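Local structure of hypothetical protein (Nostoc punctiforme, 2O62) at residues A[72-77]-A[150-155]; A[89-94]-A[111-116]; A[107-112]-A[233-238]; A[120-125]-A[214-219]; A[207-212]-A[223-228]. The protein is of unknown function but joins two calycin-type beta units, and so may bind a small molecule as many calycins do. All blocks are in the same frame, centred on the assembly; numbering follows the deposited sequence.

The five contacts form a worked example of how two beta units become one protein: an open N-terminal sheet laid against a closed C-terminal barrel. Contacts 1, 3 and 4 cross directly from sheet to barrel. Contact 3 lies only about 7 Å from the centre of the chain, its own centre about 12 Å from that of contact 4 and 17 Å from that of contact 1. Contact 2 continues the strand of contact 3, and their centres are 10 Å apart. Contact 5, also 10 Å from contact 3 between centres, holds a barrel hairpin together, and through Ser223 it meets Gln109. Glycerols, probably from crystallisation, are bound at contacts 2 and 5; no active site has been assigned.

Contact 1. Residues A[72-77]-A[150-155]; sequences LFFENG and QAVTIY
Ile154 is the side chain that reaches across to residues 72-74, and it can be followed outward from its CB. A chi1 of 58° puts CG1 between the backbone N and the carbonyl carbon, directed at the other chain segment, while CG2 lies 4.1 Å from Phe74 CE1. CG1 itself rests 3.8 Å from the same Phe74 CE1. At the tip, CD1 makes a CH-pi contact over one face of the Phe74 ring, 3.9 Å from its centroid and 17° off the normal. The same methyl touches Leu72 CB at 4.1 Å and comes within 3.3 Å of Phe73 O. To one side Leu72 CD1 packs on the backbone of Tyr155, 3.7 Å from its C; to the other, Phe74 CE1 approaches Val152 O obliquely at 3.6 Å. No hydrogen bond spans the contact, which is apolar packing between two separate sheets. Strand 71-73 is the outermost strand at one end of the N-terminal sheet, flanked by helix 5-10, on which Leu72 and Phe73 also lean. Strand 145-155 belongs to the barrel between strands 162-172 and 259-269, and Leu262 and Leu264 of the latter also touch Phe74.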
# COMPACT_ATOMS: atom_id res chain seq x y z
N LEU A 72 -0.27 -10.06 -6.75
CA LEU A 72 0.51 -10.96 -5.90
C LEU A 72 0.03 -10.87 -4.46
O LEU A 72 -0.27 -9.77 -3.98
CB LEU A 72 2.03 -10.67 -5.97
CG LEU A 72 2.87 -11.34 -7.03
CD1 LEU A 72 4.30 -10.88 -6.91
CD2 LEU A 72 2.83 -12.83 -6.93
N PHE A 73 -0.00 -12.03 -3.78
CA PHE A 73 -0.47 -12.14 -2.38
C PHE A 73 0.59 -12.66 -1.42
O PHE A 73 1.41 -13.52 -1.76
CB PHE A 73 -1.64 -13.15 -2.26
CG PHE A 73 -2.88 -12.73 -2.95
CD1 PHE A 73 -3.04 -12.98 -4.29
CD2 PHE A 73 -3.89 -12.09 -2.26
CE1 PHE A 73 -4.20 -12.54 -4.95
CE2 PHE A 73 -5.05 -11.66 -2.90
CZ PHE A 73 -5.20 -11.91 -4.24
N PHE A 74 0.50 -12.14 -0.20
CA PHE A 74 1.18 -12.70 0.96
C PHE A 74 0.31 -13.67 1.71
O PHE A 74 -0.91 -13.79 1.47
CB PHE A 74 1.66 -11.56 1.87
CG PHE A 74 2.63 -10.64 1.19
CD1 PHE A 74 3.99 -10.95 1.14
CD2 PHE A 74 2.20 -9.50 0.57
CE1 PHE A 74 4.88 -10.09 0.48
CE2 PHE A 74 3.10 -8.63 -0.06
CZ PHE A 74 4.41 -8.96 -0.14
N GLU A 75 0.93 -14.45 2.60
CA GLU A 75 0.22 -15.59 3.21
C GLU A 75 -0.90 -15.19 4.09
O GLU A 75 -1.81 -15.96 4.29
CB GLU A 75 1.18 -16.50 3.98
CG GLU A 75 2.10 -17.21 3.08
CD GLU A 75 2.46 -18.60 3.55
OE1 GLU A 75 2.06 -18.97 4.68
OE2 GLU A 75 3.13 -19.31 2.76
N ASN A 76 -0.88 -13.98 4.62
CA ASN A 76 -2.00 -13.48 5.42
C ASN A 76 -3.13 -12.90 4.60
O ASN A 76 -4.11 -12.41 5.13
CB ASN A 76 -1.48 -12.50 6.48
CG ASN A 76 -1.20 -11.13 5.93
OD1 ASN A 76 -1.03 -10.95 4.74
ND2 ASN A 76 -1.12 -10.15 6.81
N GLY A 77 -3.02 -12.95 3.27
CA GLY A 77 -4.05 -12.43 2.40
C GLY A 77 -3.76 -11.03 1.91
O GLY A 77 -4.43 -10.56 1.01
N GLN A 150 11.21 -6.92 9.89
CA GLN A 150 11.58 -7.85 8.82
C GLN A 150 10.71 -7.54 7.59
O GLN A 150 9.63 -6.99 7.73
CB GLN A 150 11.35 -9.31 9.24
CG GLN A 150 12.26 -9.77 10.36
CD GLN A 150 11.81 -9.31 11.75
OE1 GLN A 150 10.62 -9.35 12.07
NE2 GLN A 150 12.79 -8.90 12.59
N ALA A 151 11.20 -7.90 6.42
CA ALA A 151 10.49 -7.70 5.16
C ALA A 151 10.55 -9.00 4.41
O ALA A 151 11.55 -9.67 4.48
CB ALA A 151 11.15 -6.64 4.35
N VAL A 152 9.47 -9.34 3.72
CA VAL A 152 9.41 -10.43 2.78
C VAL A 152 9.19 -9.84 1.39
O VAL A 152 8.23 -9.08 1.19
CB VAL A 152 8.20 -11.34 3.07
CG1 VAL A 152 8.16 -12.55 2.13
CG2 VAL A 152 8.25 -11.82 4.52
N THR A 153 10.02 -10.27 0.44
CA THR A 153 9.88 -9.90 -0.96
C THR A 153 9.50 -11.16 -1.69
O THR A 153 10.18 -12.21 -1.60
CB THR A 153 11.17 -9.26 -1.57
OG1 THR A 153 11.52 -8.06 -0.83
CG2 THR A 153 10.94 -8.91 -3.06
N ILE A 154 8.40 -11.03 -2.41
CA ILE A 154 7.94 -12.07 -3.33
C ILE A 154 7.99 -11.59 -4.79
O ILE A 154 8.00 -10.40 -5.07
CB ILE A 154 6.52 -12.55 -2.97
CG1 ILE A 154 5.51 -11.43 -2.99
CG2 ILE A 154 6.51 -13.25 -1.60
CD1 ILE A 154 4.10 -11.93 -2.69
N TYR A 155 8.01 -12.56 -5.70
CA TYR A 155 8.35 -12.34 -7.10
C TYR A 155 7.26 -12.87 -7.99
O TYR A 155 6.56 -13.79 -7.63
CB TYR A 155 9.69 -12.99 -7.45
CG TYR A 155 10.79 -12.40 -6.58
CD1 TYR A 155 11.45 -11.25 -6.96
CD2 TYR A 155 11.17 -13.02 -5.41
CE1 TYR A 155 12.44 -10.68 -6.16
CE2 TYR A 155 12.16 -12.49 -4.60
CZ TYR A 155 12.80 -11.31 -4.99
OH TYR A 155 13.78 -10.75 -4.21

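Contact 2. Residues A[89-94]-A[111-116]; sequences FSEFGG and FDRNGH
CG of Phe92 lies anti to the backbone N (chi1 -170°) and CG of Phe111 anti to its carbonyl carbon (chi1 -67°); the two side chains then run side by side in the same direction. They meet where the loop leading into strand 93-100 touches the turn between strands 103-111 and 117-127 of the N-terminal sheet. CD2 of Phe92 sits over one face of the Phe111 ring, near the rim and 3.5 Å from CE1, with the ring planes inclined at 50°. The backbones are joined by Phe111 N, which donates to Phe92 O at 3.1 Å. A water accepts from Phe92 N and donates to Asp112 O; another joins Phe89 O to NH1 of Arg113. The turn, type I from Asp112 to Gly115, is fastened by Asp112 OD1, which receives Asn114 N in an Asx turn and His116 N from the opposite face of its carboxylate. Glu91 OE2 lies above the Arg113 guanidinium face, 4.1 Å from NE, so the charges probably attract, although this is no salt bridge and no N-H points at the oxygen. Glu91 OE1 faces another acceptor, Phe111 O, at 3.1 Å, an approach that the nearby arginine's charge may partly offset.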
# COMPACT_ATOMS: atom_id res chain seq x y z
N PHE A 89 1.02 4.93 -22.85
CA PHE A 89 -0.38 5.10 -22.44
C PHE A 89 -0.76 4.46 -21.13
O PHE A 89 -1.89 4.64 -20.66
CB PHE A 89 -1.25 4.53 -23.54
CG PHE A 89 -1.22 5.35 -24.75
CD1 PHE A 89 -2.07 6.44 -24.87
CD2 PHE A 89 -0.34 5.06 -25.78
CE1 PHE A 89 -2.02 7.21 -25.99
CE2 PHE A 89 -0.30 5.83 -26.92
CZ PHE A 89 -1.15 6.90 -27.04
N SER A 90 0.16 3.73 -20.53
CA SER A 90 -0.09 3.01 -19.30
C SER A 90 0.45 3.83 -18.18
O SER A 90 1.65 3.76 -17.94
CB SER A 90 0.61 1.67 -19.27
OG SER A 90 0.02 0.75 -20.18
N GLU A 91 -0.43 4.56 -17.49
CA GLU A 91 -0.02 5.38 -16.35
C GLU A 91 0.47 4.56 -15.16
O GLU A 91 0.10 3.42 -14.97
CB GLU A 91 -1.19 6.25 -15.86
CG GLU A 91 -1.62 7.33 -16.85
CD GLU A 91 -2.99 7.96 -16.55
OE1 GLU A 91 -3.81 7.39 -15.81
OE2 GLU A 91 -3.23 9.04 -17.13
N PHE A 92 1.28 5.19 -14.32
CA PHE A 92 1.72 4.57 -13.08
C PHE A 92 0.56 4.62 -12.06
O PHE A 92 -0.36 5.43 -12.15
CB PHE A 92 2.94 5.30 -12.54
CG PHE A 92 3.62 4.60 -11.38
CD1 PHE A 92 3.99 3.26 -11.48
CD2 PHE A 92 3.94 5.31 -10.25
CE1 PHE A 92 4.64 2.65 -10.46
CE2 PHE A 92 4.61 4.72 -9.21
CZ PHE A 92 4.94 3.39 -9.31
N GLY A 93 0.62 3.72 -11.10
CA GLY A 93 -0.41 3.56 -10.10
C GLY A 93 -0.51 2.12 -9.64
O GLY A 93 0.34 1.31 -9.97
N GLY A 94 -1.55 1.82 -8.86
CA GLY A 94 -1.78 0.45 -8.43
C GLY A 94 -2.27 0.49 -6.98
O GLY A 94 -2.41 1.55 -6.38
N PHE A 111 -1.67 8.04 -11.04
CA PHE A 111 -0.80 9.05 -11.65
C PHE A 111 -1.35 9.46 -13.00
O PHE A 111 -1.95 8.65 -13.73
CB PHE A 111 0.66 8.53 -11.78
CG PHE A 111 1.34 8.31 -10.44
CD1 PHE A 111 0.97 7.26 -9.61
CD2 PHE A 111 2.32 9.20 -9.99
CE1 PHE A 111 1.58 7.06 -8.37
CE2 PHE A 111 2.92 8.99 -8.74
CZ PHE A 111 2.53 7.92 -7.94
N ASP A 112 -1.07 10.70 -13.35
CA ASP A 112 -1.51 11.26 -14.61
C ASP A 112 -0.55 10.99 -15.75
O ASP A 112 0.41 10.25 -15.62
CB ASP A 112 -1.84 12.76 -14.43
CG ASP A 112 -0.64 13.63 -14.20
OD1 ASP A 112 0.45 13.25 -14.63
OD2 ASP A 112 -0.82 14.72 -13.61
N ARG A 113 -0.83 11.58 -16.90
CA ARG A 113 -0.01 11.32 -18.08
C ARG A 113 1.36 11.95 -18.03
O ARG A 113 2.22 11.54 -18.80
CB ARG A 113 -0.75 11.76 -19.34
CG ARG A 113 -1.98 10.95 -19.56
CD ARG A 113 -2.68 11.36 -20.81
NE ARG A 113 -4.03 10.84 -20.77
CZ ARG A 113 -4.36 9.59 -21.06
NH1 ARG A 113 -3.42 8.71 -21.42
NH2 ARG A 113 -5.60 9.21 -20.98
N ASN A 114 1.55 12.94 -17.17
CA ASN A 114 2.83 13.60 -16.99
C ASN A 114 3.63 12.96 -15.86
O ASN A 114 4.68 13.47 -15.45
CB ASN A 114 2.64 15.09 -16.72
CG ASN A 114 1.90 15.80 -17.84
OD1 ASN A 114 0.92 16.50 -17.59
ND2 ASN A 114 2.34 15.61 -19.07
N GLY A 115 3.13 11.84 -15.37
CA GLY A 115 3.80 11.11 -14.33
C GLY A 115 3.71 11.72 -12.95
O GLY A 115 4.54 11.39 -12.12
N HIS A 116 2.66 12.53 -12.66
CA HIS A 116 2.46 13.12 -11.34
C HIS A 116 1.27 12.48 -10.63
O HIS A 116 0.29 12.13 -11.27
CB HIS A 116 2.21 14.61 -11.47
CG HIS A 116 3.36 15.37 -12.02
ND1 HIS A 116 3.24 16.21 -13.10
CD2 HIS A 116 4.66 15.41 -11.66
CE1 HIS A 116 4.41 16.76 -13.37
NE2 HIS A 116 5.29 16.28 -12.51
O HOH W 1 -3.93 6.06 -21.37
O HOH W 2 1.98 8.03 -14.83

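Contact 3. Residues A[107-112]-A[233-238]; sequences LVQLFD and LFLEAG
Gln109 and Leu235 meet at the heart of a sheet-on-barrel interface, where a strand of the N-terminal sheet lies face to face with one of the C-terminal barrel. The short strand axes approach to 8.4 Å and run at 143° to each other; no backbone-to-backbone bond spans the gap, which is filled mainly by side chains. Leu107, Gln109 and Phe111, alternate residues on one face of strand 103-111, supply one side, and Leu235 and Ala237 the other. Leu235 turns CG away from its backbone N (chi1 -172°), which brings CD1 alongside the Gln109 chain, 3.7 Å from CB and 3.6 Å from CD, the two side chains sliding past each other in opposite directions. The same methyl reaches the Phe111 ring obliquely, 4.1 Å from CE1. Farther along, CB of Leu107 faces CB of Ala237 at 4.3 Å, a pair that Leu122 and Ala221 border through Leu107. The CB of Glu236 is directed away from strand 103-111, and its OE2 forms a salt bridge with Arg248 NH1. The polar end of Gln109 is set into an otherwise apolar layer, and the barrel provides for it: NE2, which makes a weak hydrogen bond to Thr222 O, lies 2.8 Å from Glu236 O, and OE1 is hydrogen-bonded to Ser223 OG. A buried amide held by Ser223 and, weakly, Thr222 of strand 219-224 thus adds a polar link between sheet and barrel to a mostly apolar contact.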
# COMPACT_ATOMS: atom_id res chain seq x y z
N LEU A 107 -5.00 0.86 -0.33
CA LEU A 107 -4.67 2.17 -0.84
C LEU A 107 -4.33 2.09 -2.32
O LEU A 107 -3.41 1.40 -2.71
CB LEU A 107 -3.52 2.79 -0.02
CG LEU A 107 -3.26 4.31 -0.17
CD1 LEU A 107 -2.73 4.91 1.10
CD2 LEU A 107 -2.25 4.57 -1.25
N VAL A 108 -5.08 2.83 -3.13
CA VAL A 108 -4.82 3.01 -4.53
C VAL A 108 -4.20 4.39 -4.83
O VAL A 108 -4.69 5.44 -4.36
CB VAL A 108 -6.12 2.88 -5.35
CG1 VAL A 108 -5.84 2.92 -6.80
CG2 VAL A 108 -6.85 1.63 -4.98
N GLN A 109 -3.10 4.36 -5.58
CA GLN A 109 -2.48 5.55 -6.13
C GLN A 109 -2.69 5.62 -7.62
O GLN A 109 -2.60 4.60 -8.32
CB GLN A 109 -0.97 5.57 -5.86
CG GLN A 109 -0.58 5.53 -4.37
CD GLN A 109 0.87 5.89 -4.10
OE1 GLN A 109 1.44 6.79 -4.74
NE2 GLN A 109 1.45 5.23 -3.10
N LEU A 110 -2.93 6.83 -8.10
CA LEU A 110 -3.27 7.11 -9.49
C LEU A 110 -2.43 8.27 -9.97
O LEU A 110 -2.43 9.34 -9.35
CB LEU A 110 -4.75 7.44 -9.62
CG LEU A 110 -5.73 6.37 -9.14
CD1 LEU A 110 -7.11 6.94 -9.17
CD2 LEU A 110 -5.67 5.10 -10.01
N PHE A 111 -1.67 8.04 -11.04
CA PHE A 111 -0.80 9.05 -11.65
C PHE A 111 -1.35 9.46 -13.00
O PHE A 111 -1.95 8.65 -13.73
CB PHE A 111 0.66 8.53 -11.78
CG PHE A 111 1.34 8.31 -10.44
CD1 PHE A 111 0.97 7.26 -9.61
CD2 PHE A 111 2.32 9.20 -9.99
CE1 PHE A 111 1.58 7.06 -8.37
CE2 PHE A 111 2.92 8.99 -8.74
CZ PHE A 111 2.53 7.92 -7.94
N ASP A 112 -1.07 10.70 -13.35
CA ASP A 112 -1.51 11.26 -14.61
C ASP A 112 -0.55 10.99 -15.75
O ASP A 112 0.41 10.25 -15.62
CB ASP A 112 -1.84 12.76 -14.43
CG ASP A 112 -0.64 13.63 -14.20
OD1 ASP A 112 0.45 13.25 -14.63
OD2 ASP A 112 -0.82 14.72 -13.61
N LEU A 233 10.76 2.30 -10.50
CA LEU A 233 9.63 2.90 -9.83
C LEU A 233 9.15 2.02 -8.71
O LEU A 233 9.16 0.79 -8.79
CB LEU A 233 8.49 3.12 -10.82
CG LEU A 233 8.77 4.12 -11.94
CD1 LEU A 233 7.78 3.99 -13.09
CD2 LEU A 233 8.70 5.52 -11.38
N PHE A 234 8.68 2.68 -7.66
CA PHE A 234 8.28 2.02 -6.41
C PHE A 234 6.97 2.70 -5.95
O PHE A 234 6.93 3.90 -5.77
CB PHE A 234 9.37 2.18 -5.34
CG PHE A 234 10.72 1.68 -5.80
CD1 PHE A 234 11.08 0.35 -5.61
CD2 PHE A 234 11.64 2.53 -6.41
CE1 PHE A 234 12.31 -0.13 -6.04
CE2 PHE A 234 12.87 2.05 -6.85
CZ PHE A 234 13.21 0.72 -6.66
N LEU A 235 5.91 1.92 -5.86
CA LEU A 235 4.63 2.37 -5.31
C LEU A 235 4.61 1.88 -3.86
O LEU A 235 4.76 0.71 -3.62
CB LEU A 235 3.55 1.68 -6.11
CG LEU A 235 2.13 2.06 -5.90
CD1 LEU A 235 1.92 3.40 -6.55
CD2 LEU A 235 1.22 0.97 -6.49
N GLU A 236 4.46 2.80 -2.90
CA GLU A 236 4.57 2.44 -1.48
C GLU A 236 3.41 3.04 -0.70
O GLU A 236 2.89 4.13 -1.01
CB GLU A 236 5.93 2.86 -0.81
CG GLU A 236 6.10 2.42 0.74
CD GLU A 236 7.53 2.64 1.30
OE1 GLU A 236 8.26 3.40 0.63
OE2 GLU A 236 7.94 2.07 2.37
N ALA A 237 2.99 2.26 0.28
CA ALA A 237 2.01 2.67 1.26
C ALA A 237 2.43 2.06 2.59
O ALA A 237 3.19 1.10 2.65
CB ALA A 237 0.62 2.15 0.87
N GLY A 238 1.85 2.58 3.64
CA GLY A 238 2.12 2.19 5.01
C GLY A 238 0.84 2.22 5.79
O GLY A 238 -0.12 2.92 5.44

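Contact 4. Residues A[120-125]-A[214-219]; sequences LTLIRE and LLPDGA
Leu122 and Arg124 of strand 117-127 in the N-terminal sheet rest on the tight turn of a beta hairpin, the link between barrel strands 210-214 and 219-224. The turn from Pro216 to Ala219 has positive phi at both Asp217 and Gly218, as in type I' turns, and closes with Ala219 N on Pro216 O; Leu215 N to Ala219 O adds a second bond. Apolar contacts come first. Leu122 opens its two methyls over the hairpin, CD1 against Ala219 CB at 4.0 Å and CD2 near Pro216, 4.2 Å from its CD. Leu120 crosses Leu215 at a slant, their CD1 atoms 4.0 Å apart. The charged residues form a second group, yet Arg124 and Asp217 make no salt bridge with each other, meeting mainly through CD of the one and CB of the other. They slide past each other in opposite directions, which leaves NE 5.7 Å from OD2. Each charge is answered elsewhere: Arg124 NH1 forms a salt bridge with Glu134, and Asp217 OD2 one with Arg103. A bend at chi3 of Arg124 (-79°) swings the guanidinium beside the proline. There NH1 lies 3.6 Å from Pro216 CB, while farther back in the chain Arg124 CD rests 3.7 Å from Asp217 CB.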
# COMPACT_ATOMS: atom_id res chain seq x y z
N LEU A 120 -5.72 9.57 -4.89
CA LEU A 120 -5.71 8.30 -4.17
C LEU A 120 -7.09 7.83 -3.76
O LEU A 120 -8.00 8.64 -3.55
CB LEU A 120 -4.91 8.43 -2.90
CG LEU A 120 -3.56 9.16 -2.86
CD1 LEU A 120 -3.38 9.72 -1.49
CD2 LEU A 120 -2.42 8.26 -3.12
N THR A 121 -7.19 6.53 -3.61
CA THR A 121 -8.40 5.90 -3.10
C THR A 121 -7.98 5.14 -1.83
O THR A 121 -7.02 4.38 -1.83
CB THR A 121 -9.06 4.99 -4.14
OG1 THR A 121 -9.31 5.73 -5.35
CG2 THR A 121 -10.41 4.43 -3.60
N LEU A 122 -8.68 5.38 -0.74
CA LEU A 122 -8.45 4.71 0.52
C LEU A 122 -9.67 3.91 0.83
O LEU A 122 -10.74 4.46 0.92
CB LEU A 122 -8.17 5.72 1.61
CG LEU A 122 -7.58 5.16 2.90
CD1 LEU A 122 -6.14 4.71 2.65
CD2 LEU A 122 -7.63 6.30 3.91
N ILE A 123 -9.50 2.59 0.91
CA ILE A 123 -10.59 1.71 1.15
C ILE A 123 -10.38 1.11 2.55
O ILE A 123 -9.47 0.29 2.76
CB ILE A 123 -10.66 0.62 0.09
CG1 ILE A 123 -10.76 1.26 -1.32
CG2 ILE A 123 -11.82 -0.31 0.36
CD1 ILE A 123 -10.56 0.25 -2.50
N ARG A 124 -11.22 1.53 3.49
CA ARG A 124 -11.13 1.10 4.89
C ARG A 124 -12.27 0.16 5.19
O ARG A 124 -13.41 0.58 5.23
CB ARG A 124 -11.22 2.30 5.84
CG ARG A 124 -10.05 3.25 5.70
CD ARG A 124 -10.34 4.59 6.30
NE ARG A 124 -11.15 5.41 5.42
CZ ARG A 124 -11.57 6.65 5.70
NH1 ARG A 124 -11.28 7.21 6.84
NH2 ARG A 124 -12.26 7.31 4.80
N GLU A 125 -11.93 -1.10 5.45
CA GLU A 125 -12.90 -2.17 5.54
C GLU A 125 -12.76 -2.92 6.84
O GLU A 125 -11.65 -3.16 7.31
CB GLU A 125 -12.73 -3.14 4.38
CG GLU A 125 -13.17 -2.57 3.04
CD GLU A 125 -12.68 -3.37 1.87
OE1 GLU A 125 -11.58 -3.94 1.94
OE2 GLU A 125 -13.40 -3.43 0.84
N LEU A 214 0.30 11.85 4.61
CA LEU A 214 -0.22 11.23 5.82
C LEU A 214 -1.75 11.27 5.73
O LEU A 214 -2.32 12.31 5.40
CB LEU A 214 0.23 12.03 7.02
CG LEU A 214 1.75 12.29 7.07
CD1 LEU A 214 2.05 13.15 8.28
CD2 LEU A 214 2.52 11.02 7.05
N LEU A 215 -2.38 10.13 6.00
CA LEU A 215 -3.79 9.97 5.77
C LEU A 215 -4.56 9.46 6.97
O LEU A 215 -3.98 9.12 8.03
CB LEU A 215 -3.97 8.98 4.60
CG LEU A 215 -3.50 9.46 3.22
CD1 LEU A 215 -3.31 8.27 2.27
CD2 LEU A 215 -4.48 10.50 2.65
N PRO A 216 -5.90 9.41 6.83
CA PRO A 216 -6.68 8.74 7.85
C PRO A 216 -6.33 7.24 8.09
O PRO A 216 -5.69 6.54 7.25
CB PRO A 216 -8.11 8.84 7.30
CG PRO A 216 -8.11 10.02 6.40
CD PRO A 216 -6.77 10.00 5.77
N ASP A 217 -6.78 6.76 9.24
CA ASP A 217 -6.69 5.34 9.60
C ASP A 217 -5.24 4.85 9.69
O ASP A 217 -4.95 3.69 9.35
CB ASP A 217 -7.47 4.51 8.60
CG ASP A 217 -7.71 3.06 9.08
OD1 ASP A 217 -8.05 2.84 10.29
OD2 ASP A 217 -7.52 2.10 8.29
N GLY A 218 -4.35 5.76 10.07
CA GLY A 218 -2.91 5.48 10.23
C GLY A 218 -2.20 5.17 8.93
O GLY A 218 -1.07 4.66 8.92
N ALA A 219 -2.82 5.55 7.80
CA ALA A 219 -2.29 5.28 6.47
C ALA A 219 -1.31 6.34 5.96
O ALA A 219 -1.41 7.53 6.29
CB ALA A 219 -3.40 5.14 5.49

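Contact 5. Residues A[207-212]-A[223-228]; sequences EKQVQV and SPLKVQ. With GOL (glycerol), chain J.
Gln211 and Ser223 form a hydrogen-bonded pair in an antiparallel beta hairpin, near the ends of barrel strands 210-214 and 219-224. Gln211 N donates to Ser223 O at 2.9 Å, and Ser223 N returns a bond to Gln211 O at 3.0 Å. With chi1 at 66°, CG of Gln211 sits 4.0 Å from Ser223 CB. Next comes the non-hydrogen-bonded pair Val210 and Pro224, a position where the proline's missing N-H costs no bond between the strands; here Val210 CA makes a C-H...O contact of 3.2 Å with Ser223 O. Just beyond the paired residues, Leu225 N donates to Gln209 O at 3.1 Å, from above the carbonyl plane. The Leu225 side chain folds back along the opposing backbone, with CG 3.6 Å from Val210 N and CD2 4.0 Å from Gln211 CB. Farther out, a water accepts from Gln211 NE2 and donates to Ser223 OG, coupling the two side chains on the same face of the sheet. Beyond the hairpin the serine also bonds to Gln109 OE1, and the amide nitrogen to Pro25 O. The extended Gln211 chain carries its amide to a bound glycerol, itself hydrogen-bonded to Leu117 N. There glycerol O2 donates to Gln211 OE1 at 2.6 Å.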
# COMPACT_ATOMS: atom_id res chain seq x y z
N GLU A 207 18.37 9.13 -4.78
CA GLU A 207 17.80 7.86 -4.28
C GLU A 207 16.45 8.00 -3.54
O GLU A 207 15.86 7.00 -3.11
CB GLU A 207 18.80 7.15 -3.32
CG GLU A 207 20.11 6.72 -3.95
CD GLU A 207 20.00 5.56 -4.97
OE1 GLU A 207 18.98 4.88 -4.94
OE2 GLU A 207 20.95 5.34 -5.77
N LYS A 208 16.01 9.23 -3.28
CA LYS A 208 14.73 9.43 -2.59
C LYS A 208 14.08 10.70 -3.05
O LYS A 208 14.31 11.77 -2.49
CB LYS A 208 14.91 9.41 -1.06
CG LYS A 208 13.55 9.10 -0.35
CD LYS A 208 13.74 8.63 1.08
CE LYS A 208 12.41 8.29 1.79
NZ LYS A 208 11.95 6.90 1.35
N GLN A 209 13.34 10.58 -4.16
CA GLN A 209 12.61 11.70 -4.80
C GLN A 209 11.12 11.44 -4.66
O GLN A 209 10.52 10.88 -5.56
CB GLN A 209 13.00 11.76 -6.27
CG GLN A 209 14.42 12.25 -6.49
CD GLN A 209 14.57 13.69 -6.19
OE1 GLN A 209 13.88 14.53 -6.80
NE2 GLN A 209 15.49 14.03 -5.29
N VAL A 210 10.55 11.78 -3.50
CA VAL A 210 9.21 11.30 -3.16
C VAL A 210 8.47 12.28 -2.31
O VAL A 210 9.08 13.16 -1.69
CB VAL A 210 9.18 9.92 -2.45
CG1 VAL A 210 9.80 8.84 -3.27
CG2 VAL A 210 9.82 9.98 -1.08
N GLN A 211 7.15 12.19 -2.35
CA GLN A 211 6.33 12.90 -1.37
C GLN A 211 5.70 11.85 -0.51
O GLN A 211 5.28 10.83 -1.02
CB GLN A 211 5.25 13.80 -2.00
CG GLN A 211 4.10 13.09 -2.77
CD GLN A 211 2.82 13.98 -2.82
OE1 GLN A 211 2.90 15.12 -3.26
NE2 GLN A 211 1.67 13.47 -2.29
N VAL A 212 5.58 12.10 0.79
CA VAL A 212 4.83 11.16 1.64
C VAL A 212 3.60 11.88 2.13
O VAL A 212 3.72 12.99 2.59
CB VAL A 212 5.65 10.70 2.85
CG1 VAL A 212 4.87 9.67 3.64
CG2 VAL A 212 6.98 10.15 2.41
N SER A 223 4.93 8.49 -2.85
CA SER A 223 4.78 8.64 -4.28
C SER A 223 6.01 9.27 -4.90
O SER A 223 6.49 10.29 -4.40
CB SER A 223 3.62 9.57 -4.62
OG SER A 223 2.41 9.08 -4.03
N PRO A 224 6.47 8.72 -6.05
CA PRO A 224 7.49 9.42 -6.85
C PRO A 224 7.08 10.88 -7.13
O PRO A 224 5.93 11.14 -7.38
CB PRO A 224 7.52 8.60 -8.16
CG PRO A 224 6.95 7.26 -7.81
CD PRO A 224 6.05 7.45 -6.67
N LEU A 225 8.01 11.83 -7.05
CA LEU A 225 7.67 13.19 -7.43
C LEU A 225 7.31 13.28 -8.92
O LEU A 225 6.51 14.11 -9.32
CB LEU A 225 8.82 14.15 -7.12
CG LEU A 225 9.06 14.31 -5.60
CD1 LEU A 225 10.34 15.14 -5.32
CD2 LEU A 225 7.83 14.91 -4.90
N LYS A 226 7.95 12.46 -9.74
CA LYS A 226 7.62 12.39 -11.17
C LYS A 226 8.07 11.07 -11.67
O LYS A 226 9.21 10.69 -11.46
CB LYS A 226 8.31 13.45 -12.01
CG LYS A 226 7.79 13.49 -13.51
CD LYS A 226 8.27 14.68 -14.30
CE LYS A 226 7.42 14.97 -15.58
NZ LYS A 226 7.37 13.80 -16.47
N VAL A 227 7.17 10.36 -12.33
CA VAL A 227 7.53 9.15 -13.01
C VAL A 227 8.37 9.51 -14.24
O VAL A 227 7.90 10.23 -15.11
CB VAL A 227 6.27 8.38 -13.41
CG1 VAL A 227 6.63 7.16 -14.21
CG2 VAL A 227 5.51 8.01 -12.20
N GLN A 228 9.63 9.05 -14.27
CA GLN A 228 10.58 9.37 -15.34
C GLN A 228 10.80 8.14 -16.23
O GLN A 228 10.79 7.02 -15.75
CB GLN A 228 11.96 9.80 -14.78
CG GLN A 228 11.96 10.87 -13.64
CD GLN A 228 12.11 12.32 -14.14
OE1 GLN A 228 11.99 12.62 -15.34
NE2 GLN A 228 12.35 13.24 -13.20
C1 GOL J . 3.28 14.14 -7.69
O1 GOL J . 3.89 12.88 -7.80
C2 GOL J . 3.78 14.99 -6.53
O2 GOL J . 2.67 15.49 -5.82
C3 GOL J . 4.50 16.22 -7.09
O3 GOL J . 5.42 15.84 -8.10
O HOH W 3 10.51 11.15 -8.91
O HOH W 4 1.91 10.65 -1.72